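Local coordinates for protein glycerol-3-phosphate dehydrogenase [NAD(+)] (Dunaliella salina, PDB 6IUY) that probably interconverts dihydroxyacetone phosphate and glycerol 3-phosphate with NAD, in a chain that also carries a phosphatase-like domain and enables direct conversion of dihydroxyacetone phosphate to glycerol, at residues Q277-A282 with K292-W297; G358-L363 with S393-R398; S405-A410 with F446-L451. All coordinates share one frame; numbering follows the deposited sequence.

Contact 1: Q277-A282 with K292-W297; sequences QSTAEA and KEVTMW
The planar group that meets the helix is the peptide carbonyl of K292, approached by the hydroxyl of T279, whose OG1 lies 3.0 Å from K292 O. The hydroxyl does not lie level with the peptide: it stands about 1.8 Å off the peptide plane, tilted toward one face, and the C=O...OG1 angle is about 127°. K292 O accepts a hydrogen bond from N330 ND2. T279 holds OG1 between its backbone N and carbonyl carbon (chi1 64°), a position from which K292 O and A276 O, one helical turn back, both lie within reach of the hydroxyl. The V294 methyl CG2 packs beside the same hydroxyl, 3.9 Å from T279 OG1. V294 is buried, and it also packs on V272 and V275 of helix 266-282 and on V259 of strand 257-262. K292 brings aliphatic chain rather than charge to the helix: CG comes within 4.3 Å of A280 CA, and the fully extended side chain of this exposed lysine runs on past A280. Elsewhere on the helix, S278 and E281 bind R443, which fixes its end to the chain leading into strand 446-451. Strand 257-262, helix 266-282 and strand 293-297 follow one another, and the two strands are parallel neighbours in the sheet. The contact thus joins the C-terminal part of helix 266-282 to the chain entering strand 293-297, in the first beta-alpha-beta crossover of a Rossmann fold, where A266, W267 and A268, by a turn consistent with the glycine-rich dinucleotide-binding motif, bind NAD.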
loop_
_atom_site.group_PDB
_atom_site.type_symbol
_atom_site.label_atom_id
_atom_site.label_comp_id
_atom_site.label_asym_id
_atom_site.label_seq_id
_atom_site.Cartn_x
_atom_site.Cartn_y
_atom_site.Cartn_z
ATOM N N GLN A 277 9.306 17.312 -24.626
ATOM C CA GLN A 277 9.228 16.234 -25.629
ATOM C C GLN A 277 7.797 15.991 -26.080
ATOM O O GLN A 277 7.565 15.746 -27.260
ATOM C CB GLN A 277 9.810 14.918 -25.102
ATOM C CG GLN A 277 11.309 14.953 -24.915
ATOM C CD GLN A 277 11.841 13.727 -24.223
ATOM O OE1 GLN A 277 11.101 12.996 -23.539
ATOM N NE2 GLN A 277 13.143 13.490 -24.388
ATOM N N SER A 278 6.852 16.050 -25.140
ATOM C CA SER A 278 5.437 15.867 -25.446
ATOM C C SER A 278 4.860 16.962 -26.375
ATOM O O SER A 278 4.157 16.651 -27.338
ATOM C CB SER A 278 4.633 15.810 -24.151
ATOM O OG SER A 278 4.976 14.641 -23.406
ATOM N N THR A 279 5.138 18.231 -26.076
ATOM C CA THR A 279 4.633 19.322 -26.901
ATOM C C THR A 279 5.264 19.306 -28.280
ATOM O O THR A 279 4.607 19.618 -29.285
ATOM C CB THR A 279 4.886 20.678 -26.271
ATOM O OG1 THR A 279 6.297 20.904 -26.180
ATOM C CG2 THR A 279 4.289 20.701 -24.909
ATOM N N ALA A 280 6.536 18.935 -28.344
ATOM C CA ALA A 280 7.160 18.825 -29.646
ATOM C C ALA A 280 6.445 17.750 -30.474
ATOM O O ALA A 280 6.323 17.880 -31.688
ATOM C CB ALA A 280 8.634 18.519 -29.514
ATOM N N GLU A 281 5.974 16.695 -29.816
ATOM C CA GLU A 281 5.233 15.636 -30.500
ATOM C C GLU A 281 3.859 16.150 -30.916
ATOM O O GLU A 281 3.459 15.979 -32.061
ATOM C CB GLU A 281 5.101 14.389 -29.613
ATOM C CG GLU A 281 6.292 13.436 -29.697
ATOM C CD GLU A 281 6.374 12.433 -28.525
ATOM O OE1 GLU A 281 5.565 12.515 -27.561
ATOM O OE2 GLU A 281 7.269 11.556 -28.567
ATOM N N ALA A 282 3.161 16.818 -30.000
ATOM C CA ALA A 282 1.811 17.296 -30.271
ATOM C C ALA A 282 1.770 18.330 -31.404
ATOM O O ALA A 282 0.778 18.416 -32.136
ATOM C CB ALA A 282 1.181 17.888 -28.998
ATOM N N LYS A 292 4.294 24.577 -28.995
ATOM C CA LYS A 292 5.526 23.802 -29.090
ATOM C C LYS A 292 6.542 24.245 -28.050
ATOM O O LYS A 292 7.235 23.423 -27.441
ATOM C CB LYS A 292 6.147 23.906 -30.481
ATOM C CG LYS A 292 7.401 23.055 -30.611
ATOM C CD LYS A 292 8.008 23.124 -32.004
ATOM C CE LYS A 292 9.189 22.176 -32.131
ATOM N NZ LYS A 292 9.726 22.134 -33.527
ATOM N N GLU A 293 6.607 25.549 -27.827
ATOM C CA GLU A 293 7.599 26.104 -26.927
ATOM C C GLU A 293 7.167 26.129 -25.466
ATOM O O GLU A 293 6.090 26.631 -25.122
ATOM C CB GLU A 293 7.965 27.514 -27.375
ATOM C CG GLU A 293 8.837 28.256 -26.372
ATOM C CD GLU A 293 9.325 29.602 -26.909
ATOM O OE1 GLU A 293 10.240 29.583 -27.756
ATOM O OE2 GLU A 293 8.802 30.660 -26.482
ATOM N N VAL A 294 8.036 25.631 -24.594
ATOM C CA VAL A 294 7.750 25.643 -23.168
ATOM C C VAL A 294 8.593 26.697 -22.501
ATOM O O VAL A 294 9.800 26.723 -22.688
ATOM C CB VAL A 294 8.059 24.270 -22.496
ATOM C CG1 VAL A 294 7.717 24.316 -21.026
ATOM C CG2 VAL A 294 7.314 23.170 -23.168
ATOM N N THR A 295 7.985 27.522 -21.663
ATOM C CA THR A 295 8.734 28.575 -21.023
ATOM C C THR A 295 9.155 28.080 -19.649
ATOM O O THR A 295 8.372 27.418 -18.967
ATOM C CB THR A 295 7.886 29.861 -20.941
ATOM O OG1 THR A 295 7.604 30.301 -22.270
ATOM C CG2 THR A 295 8.604 30.950 -20.236
ATOM N N MET A 296 10.389 28.358 -19.247
ATOM C CA MET A 296 10.817 27.989 -17.909
ATOM C C MET A 296 11.321 29.208 -17.168
ATOM O O MET A 296 12.309 29.808 -17.577
ATOM C CB MET A 296 11.903 26.902 -17.971
ATOM C CG MET A 296 12.681 26.709 -16.675
ATOM S SD MET A 296 13.643 25.170 -16.660
ATOM C CE MET A 296 15.006 25.544 -17.784
ATOM N N TRP A 297 10.653 29.575 -16.077
ATOM C CA TRP A 297 11.192 30.592 -15.176
ATOM C C TRP A 297 12.389 30.074 -14.408
ATOM O O TRP A 297 12.318 29.033 -13.710
ATOM C CB TRP A 297 10.141 31.069 -14.195
ATOM C CG TRP A 297 10.672 32.067 -13.175
ATOM C CD1 TRP A 297 11.118 33.334 -13.422
ATOM C CD2 TRP A 297 10.780 31.876 -11.756
ATOM N NE1 TRP A 297 11.496 33.945 -12.249
ATOM C CE2 TRP A 297 11.306 33.067 -11.212
ATOM C CE3 TRP A 297 10.484 30.810 -10.893
ATOM C CZ2 TRP A 297 11.532 33.231 -9.842
ATOM C CZ3 TRP A 297 10.712 30.969 -9.535
ATOM C CH2 TRP A 297 11.234 32.171 -9.022
#

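Contact 2: G358-L363 with S393-R398; sequences GICKQL and SQMVSR
Two helices on the same side of the nucleotide-binding sheet, 356-366 and 392-400, pack against each other through C360, M395 and V396. They run roughly in the same direction, and the approach is close, with C360 CA and V396 CA 6.7 Å apart. The thiol of C360 is the common point. It lies 4.0 Å from V396 CG2 and 4.1 Å from M395 SD, and the directions to these two atoms are about 93° apart, so SG nestles in the corner between two successive side chains of the facing helix. M395 CG is equally near, and the cysteine therefore lies alongside the CG-SD bond. M395 reaches across because CG is anti to the backbone N (chi1 176°) and the chain stays extended to SD; a bend at chi3 (-66°) then carries CE off, away from the thiol. V396 offers one methyl, CG2, to the thiol; V396 also packs on F349, I402 and C404. All three side chains are buried and the interaction is apolar. Polar groups on the second helix are held separately, S393 OG by E458 and S397 OG by I402 O. Below the first helix, L363 also rests on F349, so the pair shares one patch of sheet. The M395 side chain is about 11 Å from the bound NAD. Each helix leads into a parallel strand of that sheet, 374-377 and 404-408 respectively. This is the layer of packed crossover helices that flanks the sheet in a Rossmann-type dinucleotide-binding domain.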
loop_
_atom_site.group_PDB
_atom_site.type_symbol
_atom_site.label_atom_id
_atom_site.label_comp_id
_atom_site.label_asym_id
_atom_site.label_seq_id
_atom_site.Cartn_x
_atom_site.Cartn_y
_atom_site.Cartn_z
ATOM N N GLY A 358 5.989 32.849 -1.385
ATOM C CA GLY A 358 6.379 34.130 -1.956
ATOM C C GLY A 358 6.098 34.198 -3.445
ATOM O O GLY A 358 5.656 35.232 -3.954
ATOM N N ILE A 359 6.335 33.092 -4.146
ATOM C CA ILE A 359 6.078 33.020 -5.578
ATOM C C ILE A 359 4.581 33.183 -5.871
ATOM O O ILE A 359 4.205 33.938 -6.770
ATOM C CB ILE A 359 6.595 31.702 -6.167
ATOM C CG1 ILE A 359 8.121 31.699 -6.172
ATOM C CG2 ILE A 359 6.109 31.508 -7.570
ATOM C CD1 ILE A 359 8.716 30.326 -6.367
ATOM N N CYS A 360 3.723 32.519 -5.097
ATOM C CA CYS A 360 2.281 32.650 -5.303
ATOM C C CYS A 360 1.817 34.078 -4.976
ATOM O O CYS A 360 1.006 34.649 -5.706
ATOM C CB CYS A 360 1.496 31.621 -4.467
ATOM S SG CYS A 360 1.655 29.862 -5.024
ATOM N N LYS A 361 2.326 34.657 -3.888
ATOM C CA LYS A 361 1.984 36.031 -3.539
ATOM C C LYS A 361 2.360 37.028 -4.654
ATOM O O LYS A 361 1.611 37.956 -4.919
ATOM C CB LYS A 361 2.667 36.452 -2.233
ATOM C CG LYS A 361 1.924 36.078 -0.952
ATOM C CD LYS A 361 2.632 36.698 0.273
ATOM C CE LYS A 361 4.156 36.466 0.213
ATOM N NZ LYS A 361 4.948 37.085 1.323
ATOM N N GLN A 362 3.520 36.848 -5.285
ATOM C CA GLN A 362 3.946 37.702 -6.394
ATOM C C GLN A 362 2.995 37.580 -7.569
ATOM O O GLN A 362 2.610 38.579 -8.146
ATOM C CB GLN A 362 5.355 37.359 -6.882
ATOM C CG GLN A 362 6.500 37.778 -5.972
ATOM C CD GLN A 362 7.867 37.391 -6.546
ATOM O OE1 GLN A 362 8.172 37.658 -7.718
ATOM N NE2 GLN A 362 8.692 36.752 -5.718
ATOM N N LEU A 363 2.648 36.348 -7.943
ATOM C CA LEU A 363 1.746 36.124 -9.069
ATOM C C LEU A 363 0.328 36.655 -8.828
ATOM O O LEU A 363 -0.345 37.067 -9.778
ATOM C CB LEU A 363 1.674 34.632 -9.406
ATOM C CG LEU A 363 2.948 33.997 -9.959
ATOM C CD1 LEU A 363 2.765 32.499 -10.077
ATOM C CD2 LEU A 363 3.333 34.601 -11.309
ATOM N N SER A 393 -0.523 22.419 -3.366
ATOM C CA SER A 393 -1.705 22.489 -4.208
ATOM C C SER A 393 -2.816 23.285 -3.512
ATOM O O SER A 393 -3.594 23.974 -4.171
ATOM C CB SER A 393 -2.196 21.096 -4.587
ATOM O OG SER A 393 -3.114 20.608 -3.624
ATOM N N GLN A 394 -2.879 23.223 -2.186
ATOM C CA GLN A 394 -3.878 24.007 -1.478
ATOM C C GLN A 394 -3.462 25.468 -1.474
ATOM O O GLN A 394 -4.305 26.356 -1.425
ATOM C CB GLN A 394 -4.076 23.515 -0.039
ATOM C CG GLN A 394 -4.329 22.009 0.104
ATOM C CD GLN A 394 -4.345 21.570 1.563
ATOM O OE1 GLN A 394 -3.355 21.713 2.284
ATOM N NE2 GLN A 394 -5.483 21.071 2.011
ATOM N N MET A 395 -2.158 25.710 -1.520
ATOM C CA MET A 395 -1.622 27.062 -1.511
ATOM C C MET A 395 -1.940 27.757 -2.825
ATOM O O MET A 395 -2.300 28.930 -2.848
ATOM C CB MET A 395 -0.115 27.036 -1.277
ATOM C CG MET A 395 0.536 28.393 -1.360
ATOM S SD MET A 395 2.332 28.261 -1.318
ATOM C CE MET A 395 2.590 27.632 0.331
ATOM N N VAL A 396 -1.830 27.012 -3.918
ATOM C CA VAL A 396 -2.074 27.566 -5.234
ATOM C C VAL A 396 -3.542 27.908 -5.425
ATOM O O VAL A 396 -3.886 28.969 -5.962
ATOM C CB VAL A 396 -1.621 26.601 -6.324
ATOM C CG1 VAL A 396 -2.202 27.013 -7.681
ATOM C CG2 VAL A 396 -0.100 26.550 -6.361
ATOM N N SER A 397 -4.411 27.016 -4.968
ATOM C CA SER A 397 -5.848 27.230 -5.077
ATOM C C SER A 397 -6.296 28.440 -4.270
ATOM O O SER A 397 -6.992 29.307 -4.777
ATOM C CB SER A 397 -6.614 25.981 -4.617
ATOM O OG SER A 397 -6.412 24.915 -5.531
ATOM N N ARG A 398 -5.892 28.494 -3.011
ATOM C CA ARG A 398 -6.313 29.570 -2.146
ATOM C C ARG A 398 -5.813 30.942 -2.613
ATOM O O ARG A 398 -6.554 31.915 -2.573
ATOM C CB ARG A 398 -5.846 29.310 -0.714
ATOM C CG ARG A 398 -6.069 30.502 0.213
ATOM C CD ARG A 398 -5.761 30.148 1.652
ATOM N NE ARG A 398 -6.646 29.087 2.129
ATOM C CZ ARG A 398 -7.833 29.308 2.687
ATOM N NH1 ARG A 398 -8.269 30.554 2.837
ATOM N NH2 ARG A 398 -8.580 28.289 3.091
#

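Contact 3: S405-A410 with F446-L451; sequences SVLMGA and FAINLL
With CG anti to the backbone N (chi1 -180°), L407 extends from its strand toward strand 446-451 and divides its two methyls between F446 and I448. F446 swings its ring to meet them by a similar choice, CG anti to its own N (chi1 -166°), which leans the far end of the ring toward the leucine. CD2 of L407 then touches CZ of F446 at 4.2 Å. The methyl lies at the rim of the ring, close to its plane, so this is contact with an aromatic edge and not a CH-pi contact over the face. The other branch goes to the isoleucine: L407 CD1 is 4.5 Å from I448 CD1, a looser meeting of methyl ends. The contact is purely apolar and made by side chains alone, for the backbones stand well apart, with L407 CA and I448 CA 9.0 Å from each other. That gap is explained by strand 422-427, which lies between the two in the sheet; L407 rests on I426 and F446 on A424, so both side chains bridge over the intervening strand on one face. W267, which binds NAD, packs against both L407 and F446, and the leucine side chain is about 7 Å from the bound NAD, consistent with a second-shell position behind the dinucleotide. Helix 266-282 adds M274 against F446, helix 431-441 adds F441 against L407, and strand 374-377 pairs with the far edge of strand 404-408.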
loop_
_atom_site.group_PDB
_atom_site.type_symbol
_atom_site.label_atom_id
_atom_site.label_comp_id
_atom_site.label_asym_id
_atom_site.label_seq_id
_atom_site.Cartn_x
_atom_site.Cartn_y
_atom_site.Cartn_z
ATOM N N SER A 405 -3.727 20.275 -9.643
ATOM C CA SER A 405 -3.406 18.859 -9.552
ATOM C C SER A 405 -2.006 18.679 -8.937
ATOM O O SER A 405 -1.329 19.673 -8.648
ATOM C CB SER A 405 -3.451 18.225 -10.943
ATOM O OG SER A 405 -4.713 18.419 -11.551
ATOM N N VAL A 406 -1.577 17.427 -8.746
ATOM C CA VAL A 406 -0.206 17.126 -8.342
ATOM C C VAL A 406 0.365 15.975 -9.141
ATOM O O VAL A 406 -0.373 15.143 -9.696
ATOM C CB VAL A 406 -0.087 16.766 -6.859
ATOM C CG1 VAL A 406 -0.523 17.943 -5.980
ATOM C CG2 VAL A 406 -0.863 15.454 -6.548
ATOM N N LEU A 407 1.690 15.947 -9.226
ATOM C CA LEU A 407 2.378 14.807 -9.799
ATOM C C LEU A 407 3.331 14.328 -8.722
ATOM O O LEU A 407 4.254 15.054 -8.355
ATOM C CB LEU A 407 3.123 15.176 -11.085
ATOM C CG LEU A 407 3.917 14.126 -11.876
ATOM C CD1 LEU A 407 4.218 14.671 -13.255
ATOM C CD2 LEU A 407 5.229 13.768 -11.197
ATOM N N MET A 408 3.095 13.121 -8.216
ATOM C CA MET A 408 3.898 12.554 -7.125
ATOM C C MET A 408 4.289 11.126 -7.451
ATOM O O MET A 408 3.443 10.338 -7.877
ATOM C CB MET A 408 3.125 12.583 -5.817
ATOM C CG MET A 408 2.636 13.945 -5.424
ATOM S SD MET A 408 3.916 14.860 -4.563
ATOM C CE MET A 408 3.689 16.509 -5.259
ATOM N N GLY A 409 5.565 10.794 -7.293
ATOM C CA GLY A 409 6.027 9.459 -7.621
ATOM C C GLY A 409 7.449 9.240 -7.136
ATOM O O GLY A 409 8.091 10.169 -6.633
ATOM N N ALA A 410 7.935 8.011 -7.253
ATOM C CA ALA A 410 9.323 7.708 -6.928
ATOM C C ALA A 410 10.193 8.250 -8.053
ATOM O O ALA A 410 10.413 7.569 -9.064
ATOM C CB ALA A 410 9.522 6.207 -6.753
ATOM N N PHE A 446 8.410 7.157 -18.782
ATOM C CA PHE A 446 7.812 7.785 -17.616
ATOM C C PHE A 446 6.301 7.520 -17.651
ATOM O O PHE A 446 5.543 8.279 -18.263
ATOM C CB PHE A 446 8.144 9.297 -17.589
ATOM C CG PHE A 446 7.864 9.959 -16.260
ATOM C CD1 PHE A 446 8.576 9.592 -15.127
ATOM C CD2 PHE A 446 6.889 10.944 -16.146
ATOM C CE1 PHE A 446 8.341 10.183 -13.896
ATOM C CE2 PHE A 446 6.632 11.554 -14.912
ATOM C CZ PHE A 446 7.363 11.158 -13.777
ATOM N N ALA A 447 5.887 6.408 -17.027
ATOM C CA ALA A 447 4.491 5.961 -17.035
ATOM C C ALA A 447 3.656 6.692 -16.008
ATOM O O ALA A 447 4.051 6.850 -14.838
ATOM C CB ALA A 447 4.399 4.456 -16.794
ATOM N N ILE A 448 2.479 7.124 -16.444
ATOM C CA ILE A 448 1.600 7.906 -15.586
ATOM C C ILE A 448 0.346 7.126 -15.208
ATOM O O ILE A 448 -0.248 6.439 -16.040
ATOM C CB ILE A 448 1.200 9.220 -16.263
ATOM C CG1 ILE A 448 2.420 10.141 -16.374
ATOM C CG2 ILE A 448 0.080 9.895 -15.502
ATOM C CD1 ILE A 448 2.790 10.817 -15.082
ATOM N N ASN A 449 -0.038 7.252 -13.944
ATOM C CA ASN A 449 -1.236 6.642 -13.402
ATOM C C ASN A 449 -2.152 7.732 -12.845
ATOM O O ASN A 449 -1.736 8.495 -11.962
ATOM C CB ASN A 449 -0.830 5.629 -12.314
ATOM C CG ASN A 449 -2.012 4.982 -11.628
ATOM O OD1 ASN A 449 -3.100 4.869 -12.197
ATOM N ND2 ASN A 449 -1.798 4.540 -10.389
ATOM N N LEU A 450 -3.389 7.821 -13.345
ATOM C CA LEU A 450 -4.318 8.867 -12.881
ATOM C C LEU A 450 -5.110 8.434 -11.655
ATOM O O LEU A 450 -5.623 7.324 -11.577
ATOM C CB LEU A 450 -5.293 9.291 -13.990
ATOM C CG LEU A 450 -4.727 10.026 -15.203
ATOM C CD1 LEU A 450 -5.843 10.373 -16.182
ATOM C CD2 LEU A 450 -3.966 11.284 -14.825
ATOM N N LEU A 451 -5.207 9.338 -10.696
ATOM C CA LEU A 451 -5.825 9.043 -9.424
ATOM C C LEU A 451 -6.639 10.248 -9.066
ATOM O O LEU A 451 -6.242 11.360 -9.399
ATOM C CB LEU A 451 -4.781 8.786 -8.345
ATOM C CG LEU A 451 -4.476 7.361 -7.921
ATOM C CD1 LEU A 451 -4.215 6.523 -9.126
ATOM C CD2 LEU A 451 -3.263 7.385 -7.010
#

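How the contacts relate
The contacts follow one another along the chain, contact 1 first and contact 3 last, with centres about 24 Å (1 and 2), about 21 Å (2 and 3) and about 19 Å (1 and 3) apart. All belong to the NAD-binding half, away from the magnesium site of the phosphatase-like half, and build around one mixed sheet. Contacts 1 and 2 meet where W297 CZ3 lies 3.8 Å from I359 CD1. Contact 2 passes into contact 3 through helix 392-400 and the strand after it, with S393 CB 3.8 Å from V406 CG1. Contacts 1 and 3 do not touch, but helix 266-282 serves both. Together they join helix to strand, helix to helix, and strand to strand across a neighbour.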